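Local atomic coordinates of BT_4661 (Bacteroides thetaiotaomicron, PDB entry 4AK2), a protein that binds sulfated heparin-type glycans, probably at the cell surface as part of heparin and heparan sulfate use, through this carboxy-terminal ligand-binding domain. Residues A[27-32]-A[124-129]; A[86-91]-A[268-273]; A[14-19]-A[128-133]. All coordinates share one frame; numbering follows the deposited sequence.

Contact 1 of 3, residues A[27-32]-A[124-129]; sequences QFRIEA and QLEYTP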
loop_
_atom_site.group_PDB
_atom_site.type_symbol
_atom_site.label_atom_id
_atom_site.label_comp_id
_atom_site.label_asym_id
_atom_site.label_seq_id
_atom_site.Cartn_x
_atom_site.Cartn_y
_atom_site.Cartn_z
ATOM N N GLN A 27 -0.677 -6.595 7.500
ATOM C CA GLN A 27 0.552 -5.847 7.193
ATOM C C GLN A 27 1.628 -6.103 8.214
ATOM O O GLN A 27 1.362 -6.191 9.404
ATOM C CB GLN A 27 0.214 -4.354 7.070
ATOM C CG GLN A 27 -0.139 -3.672 8.409
ATOM C CD GLN A 27 -0.839 -2.355 8.173
ATOM O OE1 GLN A 27 -0.221 -1.342 7.921
ATOM N NE2 GLN A 27 -2.189 -2.377 8.297
ATOM N N PHE A 28 2.862 -6.303 7.720
ATOM C CA PHE A 28 3.991 -6.711 8.534
ATOM C C PHE A 28 5.212 -5.896 8.238
ATOM O O PHE A 28 5.581 -5.744 7.084
ATOM C CB PHE A 28 4.282 -8.224 8.308
ATOM C CG PHE A 28 3.110 -9.047 8.731
ATOM C CD1 PHE A 28 2.057 -9.300 7.859
ATOM C CD2 PHE A 28 2.993 -9.480 10.053
ATOM C CE1 PHE A 28 0.906 -9.970 8.303
ATOM C CE2 PHE A 28 1.839 -10.152 10.490
ATOM C CZ PHE A 28 0.811 -10.372 9.637
ATOM N N ARG A 29 5.811 -5.358 9.286
ATOM C CA ARG A 29 7.035 -4.601 9.166
ATOM C C ARG A 29 8.211 -5.475 9.541
ATOM O O ARG A 29 8.190 -6.205 10.538
ATOM C CB ARG A 29 6.987 -3.352 10.087
ATOM C CG ARG A 29 8.324 -2.600 10.116
ATOM C CD ARG A 29 8.164 -1.211 10.721
ATOM N NE ARG A 29 7.476 -0.312 9.799
ATOM C CZ ARG A 29 6.462 0.509 10.103
ATOM N NH1 ARG A 29 5.911 0.582 11.355
ATOM N NH2 ARG A 29 5.981 1.270 9.131
ATOM N N ILE A 30 9.265 -5.369 8.744
ATOM C CA ILE A 30 10.585 -5.885 9.110
ATOM C C ILE A 30 11.337 -4.684 9.674
ATOM O O ILE A 30 11.539 -3.682 8.970
ATOM C CB ILE A 30 11.327 -6.505 7.906
ATOM C CG1 ILE A 30 10.472 -7.630 7.289
ATOM C CG2 ILE A 30 12.696 -7.004 8.350
ATOM C CD1 ILE A 30 9.536 -7.221 6.179
ATOM N N GLU A 31 11.710 -4.763 10.953
ATOM C CA GLU A 31 12.311 -3.634 11.656
ATOM C C GLU A 31 13.631 -3.208 11.004
ATOM O O GLU A 31 14.333 -4.018 10.394
ATOM C CB GLU A 31 12.557 -3.986 13.133
ATOM C CG GLU A 31 13.707 -4.995 13.333
ATOM C CD GLU A 31 13.911 -5.376 14.808
ATOM O OE1 GLU A 31 13.749 -4.494 15.702
ATOM O OE2 GLU A 31 14.221 -6.557 15.079
ATOM N N ALA A 32 13.971 -1.934 11.166
ATOM C CA ALA A 32 15.220 -1.393 10.683
ATOM C C ALA A 32 16.383 -2.275 11.141
ATOM O O ALA A 32 16.481 -2.627 12.329
ATOM C CB ALA A 32 15.384 0.031 11.162
ATOM N N GLN A 124 14.149 7.827 9.986
ATOM C CA GLN A 124 13.591 6.488 10.058
ATOM C C GLN A 124 12.085 6.669 9.815
ATOM O O GLN A 124 11.282 6.815 10.741
ATOM C CB GLN A 124 13.871 5.878 11.425
ATOM C CG GLN A 124 13.459 4.419 11.535
ATOM C CD GLN A 124 13.826 3.833 12.870
ATOM O OE1 GLN A 124 14.920 4.068 13.397
ATOM N NE2 GLN A 124 12.903 3.068 13.442
ATOM N N LEU A 125 11.686 6.716 8.543
ATOM C CA LEU A 125 10.315 7.155 8.236
ATOM C C LEU A 125 9.347 5.976 8.280
ATOM O O LEU A 125 9.445 5.062 7.466
ATOM C CB LEU A 125 10.285 7.810 6.845
ATOM C CG LEU A 125 8.912 8.357 6.388
ATOM C CD1 LEU A 125 8.459 9.518 7.302
ATOM C CD2 LEU A 125 9.040 8.867 4.968
ATOM N N GLU A 126 8.405 6.014 9.235
ATOM C CA GLU A 126 7.509 4.899 9.443
ATOM C C GLU A 126 6.065 5.374 9.606
ATOM O O GLU A 126 5.733 6.134 10.537
ATOM C CB GLU A 126 7.908 4.085 10.701
ATOM C CG GLU A 126 9.267 3.430 10.516
ATOM C CD GLU A 126 9.613 2.438 11.603
ATOM O OE1 GLU A 126 8.892 2.398 12.628
ATOM O OE2 GLU A 126 10.614 1.712 11.463
ATOM N N TYR A 127 5.182 4.913 8.737
ATOM C CA TYR A 127 3.749 5.099 8.906
ATOM C C TYR A 127 3.232 3.829 9.603
ATOM O O TYR A 127 3.520 2.709 9.145
ATOM C CB TYR A 127 3.073 5.196 7.531
ATOM C CG TYR A 127 3.346 6.498 6.794
ATOM C CD1 TYR A 127 4.489 6.679 6.024
ATOM C CD2 TYR A 127 2.468 7.566 6.898
ATOM C CE1 TYR A 127 4.737 7.856 5.358
ATOM C CE2 TYR A 127 2.691 8.765 6.245
ATOM C CZ TYR A 127 3.853 8.913 5.478
ATOM O OH TYR A 127 4.111 10.124 4.833
ATOM N N THR A 128 2.476 4.013 10.664
ATOM C CA THR A 128 1.904 2.864 11.393
ATOM C C THR A 128 0.426 3.158 11.570
ATOM O O THR A 128 0.070 3.931 12.483
ATOM C CB THR A 128 2.601 2.689 12.757
ATOM O OG1 THR A 128 3.994 2.458 12.550
ATOM C CG2 THR A 128 1.985 1.528 13.555
ATOM N N PRO A 129 -0.466 2.557 10.783
ATOM C CA PRO A 129 -0.235 1.554 9.743
ATOM C C PRO A 129 0.389 2.159 8.503
ATOM O O PRO A 129 0.203 3.318 8.175
ATOM C CB PRO A 129 -1.675 1.077 9.420
ATOM C CG PRO A 129 -2.521 2.307 9.662
ATOM C CD PRO A 129 -1.902 2.932 10.876
HETATM O O HOH W 1 6.350 3.086 6.707
HETATM O O HOH W 2 12.017 -0.344 12.631
#

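Contact 2 of 3, residues A[86-91]-A[268-273]; sequences QGQCGM and RVSPIF. With NA (sodium ion), chain C; SGN (2-deoxy-6-O-sulfo-2-(sulfoamino)-alpha-D-glucopyranose), chain B; IDS (2-O-sulfo-alpha-L-idopyranuronic acid), chain D; SGN (2-deoxy-6-O-sulfo-2-(sulfoamino)-alpha-D-glucopyranose), chain E.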
loop_
_atom_site.group_PDB
_atom_site.type_symbol
_atom_site.label_atom_id
_atom_site.label_comp_id
_atom_site.label_asym_id
_atom_site.label_seq_id
_atom_site.Cartn_x
_atom_site.Cartn_y
_atom_site.Cartn_z
ATOM N N GLN A 86 15.359 -2.878 1.519
ATOM C CA GLN A 86 15.224 -1.985 2.659
ATOM C C GLN A 86 14.703 -0.625 2.220
ATOM O O GLN A 86 15.074 -0.119 1.152
ATOM C CB GLN A 86 16.573 -1.747 3.308
ATOM C CG GLN A 86 17.252 -2.930 3.927
ATOM C CD GLN A 86 18.627 -2.516 4.408
ATOM O OE1 GLN A 86 19.641 -2.815 3.777
ATOM N NE2 GLN A 86 18.661 -1.778 5.483
ATOM N N GLY A 87 13.762 -0.097 2.983
ATOM C CA GLY A 87 13.118 1.183 2.680
ATOM C C GLY A 87 11.906 1.083 1.774
ATOM O O GLY A 87 11.304 2.101 1.440
ATOM N N GLN A 88 11.543 -0.139 1.377
ATOM C CA GLN A 88 10.436 -0.371 0.427
ATOM C C GLN A 88 9.297 -1.186 1.054
ATOM O O GLN A 88 9.538 -1.948 1.997
ATOM C CB GLN A 88 10.945 -1.161 -0.807
ATOM C CG GLN A 88 11.944 -0.421 -1.676
ATOM C CD GLN A 88 11.178 0.670 -2.374
ATOM O OE1 GLN A 88 10.149 0.423 -3.040
ATOM N NE2 GLN A 88 11.607 1.877 -2.167
ATOM N N CYS A 89 8.099 -1.055 0.471
ATOM C CA CYS A 89 7.016 -1.969 0.763
ATOM C C CYS A 89 6.840 -2.974 -0.350
ATOM O O CYS A 89 7.167 -2.717 -1.515
ATOM C CB CYS A 89 5.699 -1.205 0.936
ATOM S SG CYS A 89 5.587 -0.152 2.391
ATOM N N GLY A 90 6.287 -4.123 0.022
ATOM C CA GLY A 90 5.897 -5.143 -0.937
ATOM C C GLY A 90 4.444 -5.526 -0.713
ATOM O O GLY A 90 3.816 -5.188 0.332
ATOM N N MET A 91 3.874 -6.275 -1.640
ATOM C CA MET A 91 2.466 -6.672 -1.607
ATOM C C MET A 91 2.342 -8.070 -2.225
ATOM O O MET A 91 2.940 -8.306 -3.302
ATOM C CB MET A 91 1.642 -5.659 -2.394
ATOM C CG MET A 91 0.185 -6.038 -2.556
ATOM S SD MET A 91 -0.588 -4.925 -3.754
ATOM C CE MET A 91 -2.262 -5.555 -3.698
ATOM N N ARG A 268 15.398 8.534 -0.394
ATOM C CA ARG A 268 14.284 8.046 -1.189
ATOM C C ARG A 268 13.790 6.761 -0.602
ATOM O O ARG A 268 14.570 5.821 -0.381
ATOM C CB ARG A 268 14.745 7.768 -2.608
ATOM C CG ARG A 268 15.472 8.933 -3.282
ATOM C CD ARG A 268 15.801 8.613 -4.727
ATOM N NE ARG A 268 16.668 9.645 -5.287
ATOM C CZ ARG A 268 17.385 9.483 -6.394
ATOM N NH1 ARG A 268 17.349 8.303 -7.014
ATOM N NH2 ARG A 268 18.167 10.470 -6.825
ATOM N N VAL A 269 12.478 6.688 -0.414
ATOM C CA VAL A 269 11.840 5.515 0.230
ATOM C C VAL A 269 10.473 5.285 -0.371
ATOM O O VAL A 269 9.883 6.223 -0.956
ATOM C CB VAL A 269 11.741 5.702 1.773
ATOM C CG1 VAL A 269 13.089 5.462 2.454
ATOM C CG2 VAL A 269 11.130 7.070 2.132
ATOM N N SER A 270 9.916 4.090 -0.176
ATOM C CA SER A 270 8.520 3.851 -0.525
ATOM C C SER A 270 7.835 3.245 0.694
ATOM O O SER A 270 7.645 2.033 0.816
ATOM C CB SER A 270 8.382 2.957 -1.762
ATOM O OG SER A 270 9.047 3.537 -2.906
ATOM N N PRO A 271 7.457 4.131 1.641
ATOM C CA PRO A 271 7.060 3.693 2.991
ATOM C C PRO A 271 5.568 3.412 3.174
ATOM O O PRO A 271 5.159 3.009 4.286
ATOM C CB PRO A 271 7.486 4.922 3.828
ATOM C CG PRO A 271 7.146 6.098 2.924
ATOM C CD PRO A 271 7.646 5.599 1.544
ATOM N N ILE A 272 4.761 3.664 2.161
ATOM C CA ILE A 272 3.298 3.590 2.364
ATOM C C ILE A 272 2.591 3.046 1.123
ATOM O O ILE A 272 2.883 3.451 -0.003
ATOM C CB ILE A 272 2.730 4.969 2.803
ATOM C CG1 ILE A 272 1.242 4.877 3.214
ATOM C CG2 ILE A 272 2.896 6.037 1.733
ATOM C CD1 ILE A 272 0.705 6.142 3.891
ATOM N N PHE A 273 1.642 2.165 1.365
ATOM C CA PHE A 273 0.736 1.704 0.338
ATOM C C PHE A 273 -0.633 2.325 0.520
ATOM O O PHE A 273 -1.095 2.432 1.685
ATOM C CB PHE A 273 0.590 0.166 0.386
ATOM C CG PHE A 273 1.162 -0.565 -0.802
ATOM C CD1 PHE A 273 0.508 -0.526 -2.029
ATOM C CD2 PHE A 273 2.278 -1.347 -0.623
ATOM C CE1 PHE A 273 1.026 -1.207 -3.128
ATOM C CE2 PHE A 273 2.807 -2.066 -1.702
ATOM C CZ PHE A 273 2.158 -2.000 -2.942
HETATM NA NA NA C . 7.979 2.884 -5.495
HETATM C C1 SGN B . 16.932 7.888 -14.670
HETATM C C2 SGN B . 16.939 6.385 -15.014
HETATM C C3 SGN B . 16.264 5.543 -13.917
HETATM C C4 SGN B . 16.913 5.905 -12.570
HETATM C C5 SGN B . 16.792 7.434 -12.313
HETATM C C6 SGN B . 17.406 7.960 -11.014
HETATM N N2 SGN B . 16.366 6.173 -16.342
HETATM O O3 SGN B . 16.411 4.143 -14.177
HETATM O O4 SGN B . 16.037 5.401 -11.538
HETATM O O5 SGN B . 17.501 8.091 -13.380
HETATM O O6 SGN B . 18.793 7.651 -11.067
HETATM S S1 SGN B . 17.322 6.193 -17.635
HETATM O O1S SGN B . 18.123 7.400 -17.581
HETATM O O2S SGN B . 18.070 4.975 -17.568
HETATM O O3S SGN B . 16.306 6.256 -18.860
HETATM S S2 SGN B . 19.654 7.942 -9.819
HETATM O O4S SGN B . 19.174 6.996 -8.806
HETATM O O5S SGN B . 19.305 9.437 -9.391
HETATM O O6S SGN B . 20.993 7.682 -10.150
HETATM C C1 IDS D . 16.732 4.632 -10.559
HETATM C C2 IDS D . 15.885 4.584 -9.314
HETATM C C3 IDS D . 14.692 3.595 -9.383
HETATM C C4 IDS D . 15.109 2.253 -9.966
HETATM C C5 IDS D . 15.824 2.529 -11.295
HETATM C C6 IDS D . 16.135 1.270 -12.042
HETATM O O2 IDS D . 16.757 4.342 -8.201
HETATM O O3 IDS D . 13.667 4.175 -10.204
HETATM O O4 IDS D . 15.977 1.623 -9.016
HETATM O O5 IDS D . 16.990 3.321 -11.039
HETATM O O6A IDS D . 15.165 0.537 -12.338
HETATM O O6B IDS D . 17.312 0.998 -12.338
HETATM S S IDS D . 16.370 4.725 -6.768
HETATM O O1S IDS D . 17.665 4.876 -6.090
HETATM O O2S IDS D . 15.601 5.970 -6.857
HETATM O O3S IDS D . 15.554 3.597 -6.229
HETATM C C1 SGN E . 15.819 0.205 -8.827
HETATM C C2 SGN E . 16.080 -0.111 -7.350
HETATM C C3 SGN E . 17.504 0.239 -6.959
HETATM C C4 SGN E . 18.466 -0.465 -7.912
HETATM C C5 SGN E . 18.128 -0.168 -9.395
HETATM C C6 SGN E . 18.897 -1.014 -10.364
HETATM N N2 SGN E . 15.176 0.618 -6.493
HETATM O O3 SGN E . 17.746 -0.283 -5.649
HETATM O O4 SGN E . 19.803 0.046 -7.779
HETATM O O5 SGN E . 16.743 -0.498 -9.645
HETATM O O6 SGN E . 18.722 -2.395 -10.022
HETATM S S1 SGN E . 13.677 0.133 -6.210
HETATM O O1S SGN E . 12.881 0.495 -7.348
HETATM O O2S SGN E . 13.792 -1.285 -6.016
HETATM O O3S SGN E . 13.152 0.974 -4.946
HETATM S S2 SGN E . 19.695 -3.404 -10.725
HETATM O O4S SGN E . 21.119 -3.120 -10.448
HETATM O O5S SGN E . 19.509 -3.194 -12.301
HETATM O O6S SGN E . 19.231 -4.699 -10.283
HETATM O O HOH W 3 8.538 0.414 -5.073
#

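Contact 3 of 3, residues A[14-19]-A[128-133]; sequences NNLGLT and TPFVFQ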
loop_
_atom_site.group_PDB
_atom_site.type_symbol
_atom_site.label_atom_id
_atom_site.label_comp_id
_atom_site.label_asym_id
_atom_site.label_seq_id
_atom_site.Cartn_x
_atom_site.Cartn_y
_atom_site.Cartn_z
ATOM N N ASN A 14 -1.406 -8.165 11.973
ATOM C CA ASN A 14 -0.273 -7.276 11.771
ATOM C C ASN A 14 0.674 -7.472 12.925
ATOM O O ASN A 14 0.265 -7.976 13.987
ATOM C CB ASN A 14 -0.746 -5.827 11.659
ATOM C CG ASN A 14 -1.296 -5.274 12.961
ATOM O OD1 ASN A 14 -0.552 -4.846 13.848
ATOM N ND2 ASN A 14 -2.631 -5.295 13.067
ATOM N N ASN A 15 1.935 -7.103 12.733
ATOM C CA ASN A 15 2.917 -7.158 13.806
ATOM C C ASN A 15 3.269 -5.742 14.299
ATOM O O ASN A 15 4.384 -5.531 14.777
ATOM C CB ASN A 15 4.178 -7.929 13.371
ATOM C CG ASN A 15 4.982 -7.179 12.326
ATOM O OD1 ASN A 15 4.532 -6.179 11.761
ATOM N ND2 ASN A 15 6.195 -7.675 12.066
ATOM N N LEU A 16 2.315 -4.800 14.187
ATOM C CA LEU A 16 2.486 -3.389 14.521
ATOM C C LEU A 16 1.815 -3.032 15.845
ATOM O O LEU A 16 1.922 -1.895 16.261
ATOM C CB LEU A 16 1.937 -2.469 13.399
ATOM C CG LEU A 16 2.400 -2.699 11.938
ATOM C CD1 LEU A 16 1.801 -1.658 11.005
ATOM C CD2 LEU A 16 3.901 -2.634 11.876
ATOM N N GLY A 17 1.146 -3.996 16.494
ATOM C CA GLY A 17 0.425 -3.737 17.756
ATOM C C GLY A 17 -0.906 -3.023 17.569
ATOM O O GLY A 17 -1.476 -2.490 18.531
ATOM N N LEU A 18 -1.402 -3.022 16.325
ATOM C CA LEU A 18 -2.653 -2.372 15.988
ATOM C C LEU A 18 -3.853 -3.293 16.199
ATOM O O LEU A 18 -3.831 -4.456 15.707
ATOM C CB LEU A 18 -2.618 -1.848 14.546
ATOM C CG LEU A 18 -1.554 -0.768 14.291
ATOM C CD1 LEU A 18 -1.428 -0.490 12.818
ATOM C CD2 LEU A 18 -1.982 0.501 15.047
ATOM N N THR A 19 -4.890 -2.803 16.906
ATOM C CA THR A 19 -6.035 -3.641 17.209
ATOM C C THR A 19 -7.314 -2.833 17.086
ATOM O O THR A 19 -7.269 -1.595 17.188
ATOM C CB THR A 19 -5.989 -4.186 18.646
ATOM O OG1 THR A 19 -5.932 -3.091 19.563
ATOM C CG2 THR A 19 -4.799 -5.119 18.838
ATOM N N THR A 128 2.476 4.013 10.664
ATOM C CA THR A 128 1.904 2.864 11.393
ATOM C C THR A 128 0.426 3.158 11.570
ATOM O O THR A 128 0.070 3.931 12.483
ATOM C CB THR A 128 2.601 2.689 12.757
ATOM O OG1 THR A 128 3.994 2.458 12.550
ATOM C CG2 THR A 128 1.985 1.528 13.555
ATOM N N PRO A 129 -0.466 2.557 10.783
ATOM C CA PRO A 129 -0.235 1.554 9.743
ATOM C C PRO A 129 0.389 2.159 8.503
ATOM O O PRO A 129 0.203 3.318 8.175
ATOM C CB PRO A 129 -1.675 1.077 9.420
ATOM C CG PRO A 129 -2.521 2.307 9.662
ATOM C CD PRO A 129 -1.902 2.932 10.876
ATOM N N PHE A 130 1.112 1.288 7.796
ATOM C CA PHE A 130 1.722 1.669 6.497
ATOM C C PHE A 130 0.846 1.347 5.322
ATOM O O PHE A 130 1.254 1.597 4.170
ATOM C CB PHE A 130 3.137 1.142 6.343
ATOM C CG PHE A 130 3.231 -0.367 6.283
ATOM C CD1 PHE A 130 3.124 -1.027 5.031
ATOM C CD2 PHE A 130 3.459 -1.141 7.431
ATOM C CE1 PHE A 130 3.254 -2.403 4.957
ATOM C CE2 PHE A 130 3.574 -2.519 7.363
ATOM C CZ PHE A 130 3.460 -3.140 6.117
ATOM N N VAL A 131 -0.346 0.793 5.524
ATOM C CA VAL A 131 -1.344 0.617 4.486
ATOM C C VAL A 131 -2.485 1.577 4.842
ATOM O O VAL A 131 -3.156 1.392 5.889
ATOM C CB VAL A 131 -1.866 -0.804 4.375
ATOM C CG1 VAL A 131 -2.840 -0.938 3.198
ATOM C CG2 VAL A 131 -0.696 -1.811 4.211
ATOM N N PHE A 132 -2.680 2.615 4.056
ATOM C CA PHE A 132 -3.737 3.592 4.277
ATOM C C PHE A 132 -4.962 3.082 3.521
ATOM O O PHE A 132 -4.961 3.074 2.274
ATOM C CB PHE A 132 -3.264 4.995 3.764
ATOM C CG PHE A 132 -4.367 6.034 3.766
ATOM C CD1 PHE A 132 -5.428 5.974 4.700
ATOM C CD2 PHE A 132 -4.376 7.067 2.817
ATOM C CE1 PHE A 132 -6.471 6.927 4.725
ATOM C CE2 PHE A 132 -5.406 8.054 2.857
ATOM C CZ PHE A 132 -6.459 7.939 3.776
ATOM N N GLN A 133 -6.013 2.673 4.237
ATOM C CA GLN A 133 -7.242 2.197 3.677
ATOM C C GLN A 133 -8.177 3.370 3.475
ATOM O O GLN A 133 -8.583 4.019 4.477
ATOM C CB GLN A 133 -7.892 1.168 4.610
ATOM C CG GLN A 133 -7.004 -0.089 4.691
ATOM C CD GLN A 133 -7.651 -1.153 5.571
ATOM O OE1 GLN A 133 -7.965 -0.888 6.735
ATOM N NE2 GLN A 133 -7.810 -2.364 5.040
#

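Contact 1 of 3, residues A[27-32]-A[124-129]
The guanidinium of Arg29 has the side chain of Glu126 laid over one face and Tyr127 and Thr128 at its edge. On that face Glu126 CB sits off-centre, and the carboxylate stacks on the guanidinium with the planes 12° apart. Glu126 OE1, 3.7 Å from Arg29 NH1, is well out of the guanidinium plane, giving a long, purely electrostatic salt bridge. The directed bonds are made at the edge: NH1 of Arg29 donates to Thr128 OG1 over 2.9 Å, and NH2 of Arg29 to Tyr127 O, also 2.9 Å, with the nitrogen above the carbonyl plane. The aliphatic chain leaves the strand with CG anti to N and then bends at chi3 (-73°), turning the planar end across the loop. Arg29 NE is hydrogen-bonded to His114 ND1, so the group is held along more than one side, and OE2 of Glu126 is bonded to Ser116. Exchanging Arg29 for a leucine would probably leave Tyr127 O and Thr128 OG1 without the N-H donors of one guanidinium and the nearby carboxylate without a compensating charge. Waters extend the polar join: one accepts from Tyr127 N at 3.0 Å and weakly from Arg29 NH2, while another links Ala32 N to Glu126 OE2. At the other end Gln27 OE1 comes within 3.2 Å of Pro129 CB, its amide also bonding to Ala25 and Val131. Long polar side chains suit this place, because the backbones are too far apart to pair directly. Here the outermost strand 27-30 of the four-stranded sheet meets the loop that carries the chain from strand 105-115 to strand 131-134 of the other sheet, a loop that includes the cis peptide before Pro129.

Contact 2 of 3, residues A[86-91]-A[268-273]
Gly87, in a G1 beta bulge where it and Gln88 both face Phe115, is joined to Ser270 beside the glycan pocket that Gln88 and Arg268 help to line. The backbone tie is Ser270 N to Gly87 O, 2.9 Å and nearly straight. Glycine suits the bulge: at its backbone angles a side chain would be jammed against the preceding carbonyl and crowd Val269.

The apolar contacts lie farther along the segments, away from the sugar. Cys89 CB packs 3.8 Å from Phe273 CD2, a small side chain that lets the ring come close, and Met91 CB lies 3.7 Å from Phe273 CZ. In one of its two conformers, Met91 also sets SD obliquely beside the ring, a Met-aromatic contact.

At the ligand end Arg268 turns its guanidinium edge to two sulfates: NH1 donates to O4S of the chain B glucosamine and O2S of the iduronate, and NH2 donates to O5S of that glucosamine. A charged, extended side chain fits this sulfated oligosaccharide. A sodium ion, also bound by Asp163 O, meets Ser270 OG in the conformer described here, and its water, 2.6 Å from the metal, donates to Gln88 OE1, likewise over 2.6 Å.

Contact 3 of 3, residues A[14-19]-A[128-133]
Asn14 OD1 is gripped by the backbone amides of two leucines that lie against Thr128 and Pro129: Leu16 N at 2.9 Å and Leu18 N at 3.2 Å. Each N-H meets it on a lone pair in the carbonyl plane. The first bond makes an Asx turn, and Asn14 ND2 answers by donating 3.0 Å to Leu18 O, nearly straight at 172°. With its amide oxygen and nitrogen both in use, asparagine suits the place, which probably helps to hold the leucine side chains toward 128-133. Gly17 between them adopts a positive phi that glycine tolerates easily.

Across the contact the leucines pack by van der Waals contact against side chains and the Pro129 ring. Leu16 CB rests 4.0 Å from Thr128 CG2, while its CD1 reaches farther, to Pro129 CA and obliquely to the Phe130 ring at CD2. Leu18 sends CD1 against Pro129 CB, 3.8 Å away, crossing it at about a right angle, and also touches the Thr128 methyl. Phe130 meets His114 beyond the contact, and Leu16 also packs on Gln27 and Arg29. The chemistry implies a join without directional bonds between segments: the loop's own polar bonds set its shape, and the leucines, with the bond from Asn15 to Arg29, help to place it.

In the fold
Contact 2 is the buried one, lying nearest the centre of the chain and reaching out to the glycan and sodium; contact 1 is partly buried, and contact 3 lies at the surface. Contacts 1 and 3 share Thr128 and Pro129, approached by the polar side chains of Arg29 and Gln27 in contact 1 and by the leucines of 14-19 in contact 3, and Arg29 N bonds to Asn15 OD1 between them. Contact 2 meets contact 1 through Tyr127 and Leu125 packed on Pro271, and contact 3 by backbone bonds of Phe273 with Phe130 and Phe132, where strands 131-134 and 268-276 are neighbours. Contact 1 is mainly polar, contact 3 apolar, and contact 2 combines an apolar part with ligand and metal binding.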